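Local coordinates for protein phosphoacetylglucosamine mutase (Aspergillus lentulus, PDB 5O9X) that catalyses the interconversion of N-acetylglucosamine 6-phosphate and N-acetylglucosamine 1-phosphate, probably by way of a bisphosphorylated sugar intermediate, at residues V128-D133 / A154-M159; A198-M203 / Y231-T236; R501-A506 / R514-A519. The protein carries 1 engineered substitution. All blocks are in the same frame, centred on the assembly; numbering follows the deposited sequence.

Contact 1: residues V128-D133 / A154-M159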
loop_
_atom_site.group_PDB
_atom_site.type_symbol
_atom_site.label_atom_id
_atom_site.label_comp_id
_atom_site.label_asym_id
_atom_site.label_seq_id
_atom_site.Cartn_x
_atom_site.Cartn_y
_atom_site.Cartn_z
ATOM N N VAL A 128 -18.751 -3.617 11.947
ATOM C CA VAL A 128 -17.285 -3.472 11.837
ATOM C C VAL A 128 -16.656 -4.872 11.671
ATOM O O VAL A 128 -17.008 -5.791 12.349
ATOM C CB VAL A 128 -16.732 -2.646 13.017
ATOM C CG1 VAL A 128 -15.181 -2.547 13.032
ATOM C CG2 VAL A 128 -17.365 -1.252 13.011
ATOM N N VAL A 129 -15.736 -5.020 10.725
ATOM C CA VAL A 129 -15.000 -6.316 10.539
ATOM C C VAL A 129 -13.481 -5.969 10.707
ATOM O O VAL A 129 -13.015 -4.920 10.226
ATOM C CB VAL A 129 -15.393 -6.978 9.157
ATOM C CG1 VAL A 129 -15.183 -6.027 7.975
ATOM C CG2 VAL A 129 -14.575 -8.263 8.870
ATOM N N PHE A 130 -12.704 -6.828 11.365
ATOM C CA PHE A 130 -11.312 -6.511 11.614
ATOM C C PHE A 130 -10.432 -7.750 11.470
ATOM O O PHE A 130 -10.953 -8.855 11.442
ATOM C CB PHE A 130 -11.181 -5.807 12.966
ATOM C CG PHE A 130 -11.680 -6.591 14.147
ATOM C CD1 PHE A 130 -10.906 -7.666 14.690
ATOM C CD2 PHE A 130 -12.896 -6.252 14.777
ATOM C CE1 PHE A 130 -11.350 -8.396 15.804
ATOM C CE2 PHE A 130 -13.333 -6.996 15.929
ATOM C CZ PHE A 130 -12.549 -8.047 16.433
ATOM N N ALA A 131 -9.113 -7.530 11.311
ATOM C CA ALA A 131 -8.121 -8.585 11.160
ATOM C C ALA A 131 -6.814 -7.961 11.615
ATOM O O ALA A 131 -6.778 -6.750 11.963
ATOM C CB ALA A 131 -8.032 -8.989 9.698
ATOM N N ARG A 132 -5.747 -8.777 11.666
ATOM C CA ARG A 132 -4.504 -8.278 12.117
ATOM C C ARG A 132 -3.414 -9.080 11.415
ATOM O O ARG A 132 -3.692 -10.184 10.898
ATOM C CB ARG A 132 -4.358 -8.536 13.656
ATOM C CG ARG A 132 -4.471 -10.022 14.101
ATOM C CD ARG A 132 -5.006 -10.112 15.589
ATOM N NE ARG A 132 -4.847 -11.463 16.259
ATOM C CZ ARG A 132 -5.711 -12.331 16.770
ATOM N NH1 ARG A 132 -7.100 -12.267 16.672
ATOM N NH2 ARG A 132 -5.138 -13.389 17.367
ATOM N N ASP A 133 -2.208 -8.526 11.394
ATOM C CA ASP A 133 -1.065 -9.286 10.877
ATOM C C ASP A 133 -0.511 -10.111 12.106
ATOM O O ASP A 133 -1.223 -10.259 13.101
ATOM C CB ASP A 133 -0.004 -8.347 10.211
ATOM C CG ASP A 133 0.656 -7.407 11.201
ATOM O OD1 ASP A 133 0.444 -7.548 12.444
ATOM O OD2 ASP A 133 1.422 -6.493 10.735
ATOM N N ALA A 154 -21.804 -2.226 18.439
ATOM C CA ALA A 154 -21.661 -2.538 17.034
ATOM C C ALA A 154 -21.798 -4.082 16.913
ATOM O O ALA A 154 -21.439 -4.817 17.856
ATOM C CB ALA A 154 -20.265 -2.062 16.532
ATOM N N GLU A 155 -22.317 -4.559 15.776
ATOM C CA GLU A 155 -22.123 -5.928 15.303
ATOM C C GLU A 155 -20.673 -5.999 14.776
ATOM O O GLU A 155 -20.246 -5.084 14.026
ATOM C CB GLU A 155 -23.034 -6.170 14.114
ATOM C CG GLU A 155 -23.077 -7.571 13.547
ATOM C CD GLU A 155 -24.102 -7.677 12.416
ATOM O OE1 GLU A 155 -24.965 -6.768 12.236
ATOM O OE2 GLU A 155 -24.054 -8.697 11.695
ATOM N N PHE A 156 -19.941 -7.071 15.106
ATOM C CA PHE A 156 -18.500 -7.157 14.657
ATOM C C PHE A 156 -18.055 -8.574 14.398
ATOM O O PHE A 156 -18.626 -9.507 14.971
ATOM C CB PHE A 156 -17.492 -6.412 15.575
ATOM C CG PHE A 156 -17.446 -6.893 16.986
ATOM C CD1 PHE A 156 -16.516 -7.887 17.401
ATOM C CD2 PHE A 156 -18.289 -6.313 17.941
ATOM C CE1 PHE A 156 -16.440 -8.279 18.728
ATOM C CE2 PHE A 156 -18.198 -6.697 19.294
ATOM C CZ PHE A 156 -17.287 -7.703 19.669
ATOM N N ILE A 157 -17.092 -8.724 13.476
ATOM C CA ILE A 157 -16.555 -10.046 13.090
ATOM C C ILE A 157 -15.038 -9.938 13.171
ATOM O O ILE A 157 -14.482 -8.969 12.650
ATOM C CB ILE A 157 -16.954 -10.431 11.669
ATOM C CG1 ILE A 157 -18.497 -10.655 11.594
ATOM C CG2 ILE A 157 -16.187 -11.660 11.187
ATOM C CD1 ILE A 157 -18.974 -10.680 10.169
ATOM N N ASP A 158 -14.433 -10.901 13.864
ATOM C CA ASP A 158 -12.962 -11.032 13.970
ATOM C C ASP A 158 -12.545 -11.979 12.859
ATOM O O ASP A 158 -12.817 -13.167 12.949
ATOM C CB ASP A 158 -12.621 -11.601 15.363
ATOM C CG ASP A 158 -11.100 -11.810 15.562
ATOM O OD1 ASP A 158 -10.340 -11.653 14.604
ATOM O OD2 ASP A 158 -10.702 -12.178 16.656
ATOM N N MET A 159 -11.857 -11.474 11.820
ATOM C CA MET A 159 -11.300 -12.378 10.786
ATOM C C MET A 159 -9.948 -12.966 11.096
ATOM O O MET A 159 -9.323 -13.529 10.169
ATOM C CB MET A 159 -11.212 -11.737 9.420
ATOM C CG MET A 159 -12.494 -11.092 8.904
ATOM S SD MET A 159 -13.707 -12.365 8.612
ATOM C CE MET A 159 -13.139 -13.097 7.052
HETATM O O HOH W 1 -7.830 -10.394 14.307
#

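Contact 2: residues A198-M203 / Y231-T236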
loop_
_atom_site.group_PDB
_atom_site.type_symbol
_atom_site.label_atom_id
_atom_site.label_comp_id
_atom_site.label_asym_id
_atom_site.label_seq_id
_atom_site.Cartn_x
_atom_site.Cartn_y
_atom_site.Cartn_z
ATOM N N ALA A 198 -9.245 -15.370 -11.945
ATOM C CA ALA A 198 -8.812 -14.225 -12.779
ATOM C C ALA A 198 -7.441 -14.520 -13.417
ATOM O O ALA A 198 -7.254 -14.334 -14.644
ATOM C CB ALA A 198 -8.799 -12.952 -11.969
ATOM N N PHE A 199 -6.523 -15.082 -12.634
ATOM C CA PHE A 199 -5.192 -15.467 -13.163
ATOM C C PHE A 199 -5.282 -16.540 -14.221
ATOM O O PHE A 199 -4.594 -16.469 -15.278
ATOM C CB PHE A 199 -4.301 -15.974 -12.043
ATOM C CG PHE A 199 -2.852 -16.175 -12.442
ATOM C CD1 PHE A 199 -2.054 -15.091 -12.887
ATOM C CD2 PHE A 199 -2.284 -17.460 -12.359
ATOM C CE1 PHE A 199 -0.677 -15.364 -13.215
ATOM C CE2 PHE A 199 -0.925 -17.711 -12.639
ATOM C CZ PHE A 199 -0.131 -16.634 -13.087
ATOM N N LYS A 200 -6.099 -17.572 -13.972
ATOM C CA LYS A 200 -6.377 -18.569 -15.062
ATOM C C LYS A 200 -6.796 -17.915 -16.384
ATOM O O LYS A 200 -6.240 -18.243 -17.433
ATOM C CB LYS A 200 -7.437 -19.612 -14.596
ATOM C CG LYS A 200 -7.576 -20.780 -15.580
ATOM C CD LYS A 200 -8.673 -21.746 -15.122
ATOM C CE LYS A 200 -8.805 -22.969 -16.053
ATOM N NZ LYS A 200 -7.885 -24.017 -15.558
ATOM N N ARG A 201 -7.765 -17.005 -16.354
ATOM C CA ARG A 201 -8.231 -16.341 -17.558
ATOM C C ARG A 201 -7.129 -15.465 -18.181
ATOM O O ARG A 201 -6.907 -15.515 -19.379
ATOM C CB ARG A 201 -9.424 -15.409 -17.284
ATOM C CG ARG A 201 -10.775 -16.155 -17.192
ATOM C CD ARG A 201 -11.795 -15.276 -16.464
ATOM N NE ARG A 201 -12.205 -14.136 -17.306
ATOM C CZ ARG A 201 -12.638 -12.966 -16.815
ATOM N NH1 ARG A 201 -12.638 -12.758 -15.483
ATOM N NH2 ARG A 201 -13.061 -11.980 -17.634
ATOM N N VAL A 202 -6.476 -14.628 -17.376
ATOM C CA VAL A 202 -5.396 -13.799 -17.928
ATOM C C VAL A 202 -4.306 -14.679 -18.544
ATOM O O VAL A 202 -3.717 -14.245 -19.517
ATOM C CB VAL A 202 -4.760 -12.758 -16.967
ATOM C CG1 VAL A 202 -5.772 -11.900 -16.232
ATOM C CG2 VAL A 202 -3.831 -13.367 -15.978
ATOM N N MET A 203 -4.055 -15.887 -18.035
ATOM C CA MET A 203 -2.953 -16.685 -18.511
ATOM C C MET A 203 -3.296 -17.499 -19.785
ATOM O O MET A 203 -2.460 -18.247 -20.248
ATOM C CB MET A 203 -2.373 -17.634 -17.453
ATOM C CG MET A 203 -1.631 -16.871 -16.290
ATOM S SD MET A 203 -0.160 -16.048 -17.008
ATOM C CE MET A 203 0.955 -17.411 -17.402
ATOM N N TYR A 231 -4.974 -23.038 -4.717
ATOM C CA TYR A 231 -6.054 -22.672 -5.641
ATOM C C TYR A 231 -5.632 -22.405 -7.073
ATOM O O TYR A 231 -6.477 -22.386 -7.933
ATOM C CB TYR A 231 -6.823 -21.459 -5.115
ATOM C CG TYR A 231 -7.587 -21.746 -3.819
ATOM C CD1 TYR A 231 -8.984 -21.950 -3.828
ATOM C CD2 TYR A 231 -6.918 -21.796 -2.571
ATOM C CE1 TYR A 231 -9.677 -22.213 -2.612
ATOM C CE2 TYR A 231 -7.615 -21.994 -1.407
ATOM C CZ TYR A 231 -8.989 -22.236 -1.431
ATOM O OH TYR A 231 -9.709 -22.443 -0.243
ATOM N N LEU A 232 -4.331 -22.143 -7.329
ATOM C CA LEU A 232 -3.935 -21.585 -8.650
ATOM C C LEU A 232 -4.041 -22.650 -9.774
ATOM O O LEU A 232 -3.884 -23.821 -9.479
ATOM C CB LEU A 232 -2.514 -20.987 -8.616
ATOM C CG LEU A 232 -2.396 -19.705 -7.752
ATOM C CD1 LEU A 232 -0.927 -19.300 -7.715
ATOM C CD2 LEU A 232 -3.192 -18.551 -8.373
ATOM N N PRO A 233 -4.273 -22.234 -11.035
ATOM C CA PRO A 233 -4.426 -23.260 -12.101
ATOM C C PRO A 233 -3.129 -23.969 -12.352
ATOM O O PRO A 233 -2.048 -23.432 -12.029
ATOM C CB PRO A 233 -4.904 -22.465 -13.328
ATOM C CG PRO A 233 -4.506 -21.057 -13.047
ATOM C CD PRO A 233 -4.516 -20.866 -11.548
ATOM N N GLU A 234 -3.211 -25.162 -12.940
ATOM C CA GLU A 234 -2.112 -26.159 -12.871
ATOM C C GLU A 234 -0.975 -26.105 -13.931
ATOM O O GLU A 234 0.201 -26.534 -13.640
ATOM C CB GLU A 234 -2.734 -27.589 -12.842
ATOM C CG GLU A 234 -1.862 -28.646 -12.154
ATOM C CD GLU A 234 -1.901 -28.598 -10.627
ATOM O OE1 GLU A 234 -1.994 -29.675 -9.976
ATOM O OE2 GLU A 234 -1.820 -27.484 -10.073
ATOM N N ASP A 235 -1.328 -25.646 -15.145
ATOM C CA ASP A 235 -0.396 -25.655 -16.298
ATOM C C ASP A 235 -0.076 -24.225 -16.778
ATOM O O ASP A 235 -0.204 -23.896 -17.960
ATOM C CB ASP A 235 -0.952 -26.539 -17.425
ATOM C CG ASP A 235 -2.437 -26.316 -17.674
ATOM O OD1 ASP A 235 -3.259 -27.220 -17.372
ATOM O OD2 ASP A 235 -2.785 -25.235 -18.170
ATOM N N THR A 236 0.275 -23.341 -15.839
ATOM C CA THR A 236 0.543 -21.940 -16.228
ATOM C C THR A 236 2.028 -21.766 -16.264
ATOM O O THR A 236 2.514 -20.697 -16.664
ATOM C CB THR A 236 0.003 -20.905 -15.186
ATOM O OG1 THR A 236 0.673 -21.176 -13.955
ATOM C CG2 THR A 236 -1.521 -20.949 -15.008
#

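Contact 3: residues R501-A506 / R514-A519. With G16 (1,6-di-O-phosphono-alpha-D-glucopyranose), chain B.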
loop_
_atom_site.group_PDB
_atom_site.type_symbol
_atom_site.label_atom_id
_atom_site.label_comp_id
_atom_site.label_asym_id
_atom_site.label_seq_id
_atom_site.Cartn_x
_atom_site.Cartn_y
_atom_site.Cartn_z
ATOM N N ARG A 501 18.984 15.425 -7.990
ATOM C CA ARG A 501 17.648 15.721 -7.474
ATOM C C ARG A 501 17.553 15.137 -6.075
ATOM O O ARG A 501 17.821 13.954 -5.878
ATOM C CB ARG A 501 16.541 15.200 -8.406
ATOM C CG ARG A 501 15.194 15.952 -8.256
ATOM C CD ARG A 501 14.086 15.513 -9.245
ATOM N NE ARG A 501 13.078 14.818 -8.475
ATOM C CZ ARG A 501 13.110 13.519 -8.204
ATOM N NH1 ARG A 501 14.050 12.752 -8.720
ATOM N NH2 ARG A 501 12.196 12.996 -7.431
ATOM N N SER A 502 17.216 15.993 -5.107
ATOM C CA SER A 502 17.086 15.534 -3.714
ATOM C C SER A 502 15.970 16.244 -3.030
ATOM O O SER A 502 15.700 17.414 -3.319
ATOM C CB SER A 502 18.447 15.651 -2.941
ATOM O OG SER A 502 18.302 15.126 -1.620
ATOM N N PHE A 503 15.238 15.534 -2.140
ATOM C CA PHE A 503 14.235 16.211 -1.320
ATOM C C PHE A 503 14.178 15.531 0.064
ATOM O O PHE A 503 14.503 14.378 0.181
ATOM C CB PHE A 503 12.847 16.259 -1.928
ATOM C CG PHE A 503 12.192 14.903 -2.037
ATOM C CD1 PHE A 503 12.611 13.960 -3.068
ATOM C CD2 PHE A 503 11.111 14.574 -1.217
ATOM C CE1 PHE A 503 11.989 12.685 -3.163
ATOM C CE2 PHE A 503 10.500 13.284 -1.328
ATOM C CZ PHE A 503 10.977 12.341 -2.258
ATOM N N ALA A 504 13.760 16.292 1.074
ATOM C CA ALA A 504 13.616 15.794 2.451
ATOM C C ALA A 504 12.175 16.034 2.941
ATOM O O ALA A 504 11.588 17.109 2.696
ATOM C CB ALA A 504 14.614 16.546 3.390
ATOM N N ARG A 505 11.604 15.093 3.730
ATOM C CA ARG A 505 10.248 15.328 4.245
ATOM C C ARG A 505 10.116 14.413 5.459
ATOM O O ARG A 505 10.783 13.344 5.548
ATOM C CB ARG A 505 9.119 14.976 3.276
ATOM C CG ARG A 505 9.281 13.580 2.614
ATOM C CD ARG A 505 8.047 13.181 1.756
ATOM N NE ARG A 505 6.910 12.749 2.590
ATOM C CZ ARG A 505 6.798 11.537 3.183
ATOM N NH1 ARG A 505 7.774 10.611 3.131
ATOM N NH2 ARG A 505 5.703 11.256 3.870
ATOM N N ALA A 506 9.269 14.851 6.375
ATOM C CA ALA A 506 8.945 14.075 7.608
ATOM C C ALA A 506 8.181 12.824 7.167
ATOM O O ALA A 506 7.285 12.858 6.270
ATOM C CB ALA A 506 8.028 14.919 8.530
ATOM N N ARG A 514 12.922 11.682 6.015
ATOM C CA ARG A 514 13.523 10.904 4.918
ATOM C C ARG A 514 14.235 11.810 3.947
ATOM O O ARG A 514 13.678 12.823 3.555
ATOM C CB ARG A 514 12.417 10.155 4.140
ATOM C CG ARG A 514 11.605 9.196 5.006
ATOM C CD ARG A 514 10.826 8.176 4.144
ATOM N NE ARG A 514 9.895 7.349 4.980
ATOM C CZ ARG A 514 10.294 6.364 5.809
ATOM N NH1 ARG A 514 11.623 6.115 5.986
ATOM N NH2 ARG A 514 9.337 5.657 6.491
ATOM N N VAL A 515 15.418 11.375 3.502
ATOM C CA VAL A 515 16.131 12.082 2.439
ATOM C C VAL A 515 16.220 11.125 1.266
ATOM O O VAL A 515 16.690 9.984 1.424
ATOM C CB VAL A 515 17.550 12.490 2.910
ATOM C CG1 VAL A 515 18.416 13.006 1.736
ATOM C CG2 VAL A 515 17.406 13.574 4.035
ATOM N N TYR A 516 15.914 11.667 0.098
ATOM C CA TYR A 516 16.112 10.913 -1.134
ATOM C C TYR A 516 17.062 11.731 -2.005
ATOM O O TYR A 516 16.959 12.970 -2.068
ATOM C CB TYR A 516 14.718 10.806 -1.811
ATOM C CG TYR A 516 14.842 10.211 -3.231
ATOM C CD1 TYR A 516 14.960 8.827 -3.384
ATOM C CD2 TYR A 516 14.969 11.054 -4.387
ATOM C CE1 TYR A 516 15.107 8.234 -4.697
ATOM C CE2 TYR A 516 15.129 10.465 -5.699
ATOM C CZ TYR A 516 15.207 9.063 -5.819
ATOM O OH TYR A 516 15.404 8.446 -7.087
ATOM N N ALA A 517 17.983 11.050 -2.719
ATOM C CA ALA A 517 18.787 11.740 -3.699
ATOM C C ALA A 517 18.965 10.791 -4.887
ATOM O O ALA A 517 19.116 9.609 -4.684
ATOM C CB ALA A 517 20.140 12.192 -3.128
ATOM N N GLU A 518 18.988 11.347 -6.075
ATOM C CA GLU A 518 19.422 10.649 -7.267
ATOM C C GLU A 518 20.442 11.563 -8.023
ATOM O O GLU A 518 20.418 12.798 -7.886
ATOM C CB GLU A 518 18.238 10.241 -8.140
ATOM C CG GLU A 518 17.431 11.445 -8.659
ATOM C CD GLU A 518 16.189 11.051 -9.461
ATOM O OE1 GLU A 518 15.650 9.921 -9.197
ATOM O OE2 GLU A 518 15.715 11.905 -10.283
ATOM N N ALA A 519 21.342 10.935 -8.776
ATOM C CA ALA A 519 22.171 11.701 -9.720
ATOM C C ALA A 519 22.630 10.741 -10.828
ATOM O O ALA A 519 22.291 9.552 -10.771
ATOM C CB ALA A 519 23.371 12.314 -8.964
HETATM C C1 G16 B . 2.732 3.442 4.280
HETATM C C2 G16 B . 1.813 4.046 3.222
HETATM C C3 G16 B . 2.613 4.307 1.905
HETATM C C4 G16 B . 3.848 5.171 2.090
HETATM C C5 G16 B . 4.724 4.514 3.148
HETATM C C6 G16 B . 5.849 5.381 3.665
HETATM O O1 G16 B . 3.205 2.175 3.813
HETATM O O2 G16 B . 0.621 3.247 2.950
HETATM O O3 G16 B . 1.719 4.798 0.988
HETATM O O4 G16 B . 4.694 5.333 0.869
HETATM O O5 G16 B . 4.000 4.300 4.383
HETATM O O6 G16 B . 5.221 6.605 4.259
HETATM P P G16 B . 6.178 7.685 5.000
HETATM O O1P G16 B . 7.342 8.048 4.050
HETATM O O2P G16 B . 6.767 7.007 6.260
HETATM O O3P G16 B . 5.300 8.869 5.459
HETATM P "P'" G16 B . 2.931 0.773 4.616
HETATM O O1X G16 B . 1.522 0.865 5.261
HETATM O O2X G16 B . 3.952 0.720 5.798
HETATM O O3X G16 B . 3.237 -0.358 3.695
HETATM O O HOH W 2 12.554 12.194 1.215
#

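Contact 1: residues V128-D133 / A154-M159
The ring of Phe-130 lies beneath Asp-158, whose CA sits over one face, 4.0 Å from the centroid, in a CH-pi contact. Strands 127-132 and 155-161, neighbours running parallel, belong to one beta-alpha-beta unit of the mutase's first alpha/beta/alpha domain, with helix 138-151 as the connection and 155-161 as one of the sheet's two outermost strands. The pairing illustrates a parallel sheet edge, with side chains packing on both faces and four backbone bonds joining the strands: Val-128 N, Phe-130 N, Ile-157 N and Met-159 N all donate across the gap, the shortest bond running 2.8 Å from Met-159 N to Phe-130 O. Phe-130 CG stands between its own backbone N and carbonyl carbon (chi1 59°), which brings the ring across to Asp-158. At the ring's edge Phe-156 arrives, its CD1 3.6 Å from Phe-130 CE2, and both rings pack on helix 138-151. On the opposite sheet face, Val-129 CG2 meets Met-159 CG at 3.5 Å, while helix 164-176 packs on Val-129. Asp-158 OD2 is salt-bridged to Lys-160 and makes a long 3.6 Å salt bridge to Arg-132 NH1; a water completes the link, accepting from Arg-132 NH1 at 3.1 Å and donating to Asp-158 OD1 at 2.8 Å.

Contact 2: residues A198-M203 / Y231-T236
Pro-233 packs against Lys-200 and Phe-199 where the C-terminal end of helix 188-202 meets the loop that carries the chain from helix 221-231 to strand 240-243, an outermost strand of the sheet in the second alpha/beta domain. The contact is a plain example of helix-to-loop packing, with no hydrogen bond between the two segments. Among the apolar contacts, Lys-200 contributes its aliphatic stem, which runs past the proline ring in the opposite direction, with Lys-200 CB 3.6 Å from Pro-233 CG. Phe-199 has its CG trans to the backbone N (chi1 -170°), a setting that swings the ring over to the loop; Pro-233 CD comes in at the ring edge, 4.2 Å from Phe-199 CD2, and Leu-232 CD2 reaches that same ring carbon obliquely. Thr-236 touches the ring one atom further along, its OG1 4.0 Å from Phe-199 CE2. The polar need of this threonine is met within its own loop, where Thr-236 OG1 is hydrogen-bonded to Leu-238 N. Within the helical segment Met-203, folded back at chi2 and chi3, lays its CG over the face of the Phe-199 ring, 3.5 Å above the centre, and from there its CE reaches to 3.7 Å from Thr-236 O.

Contact 3: residues R501-A506 / R514-A519
The rings of Phe-503 and Tyr-516 meet obliquely, planes 45° apart, with Phe-503 CE1 3.6 Å from Tyr-516 CB. A water sits off-centre above one face of the Phe-503 ring and donates to both Phe-503 O and Arg-514 O; Arg-505 CD lies at that ring's edge, while the edge of the Tyr-516 ring meets the carboxylate carbon of Glu-518. Both rings belong to the antiparallel beta hairpin 501-506/513-518 of the C-terminal domain, which carries the phosphate-binding loop of the phosphohexomutase family between its strands. Two further flat groups, the guanidinium ends of Arg-505 and Arg-514, turn their edges to the 6-phosphate of the bound glucose 1,6-bisphosphate. Arg-505 NH1 and Arg-514 NE both donate to phosphate O1P at 2.8 Å, whereas Arg-505 NH2 takes O3P and Arg-514 NH2 takes O2P, so that four bonds fix all three terminal oxygens. The bend of Arg-505 at chi3 (-76°) brings its group alongside the extended Arg-514. Salt bridges from Glu-477 to Arg-505 NE and from Glu-510 to Arg-514 NH2 probably help to position them; Ser-507 and Thr-509 of the intervening loop also bind the ligand. On the other face, Ser-502, Ala-504 and Val-515 pack on helix 522-539. At the far end Arg-501, modelled in two conformers, faces Glu-518 OE2 with its NH1 at a doubtfully short separation. Tyr-516 OH donates to Glu-518 OE1 at 2.6 Å. Tyr-516 O is gripped twice, by Phe-503 N and by Ser-502 OG, the hydroxyl lying 2.6 Å away and tilted 33° from the carbonyl plane.

Three domains supply the three contacts, and none touches another. Contacts 1 and 3 each include an outermost strand of their sheet, yet contact 3 is buried and contact 1 only partly so; contact 2 is also partly buried, the centre of contact 2 about 25 Å from the centre of the chain. Contacts 1 and 3 both join adjacent strands, but in contact 1 the strands are parallel and a helix intervenes, while in contact 3 they are antiparallel with a short loop between. Contact 2 has no sheet pairing and relies on apolar packing. Arginines serve differently: in contact 3 they bind the ligand phosphate directly, whereas in contact 1 the side chain of Arg-132 is about 14 Å from the ligand and pairs with a carboxylate of the protein.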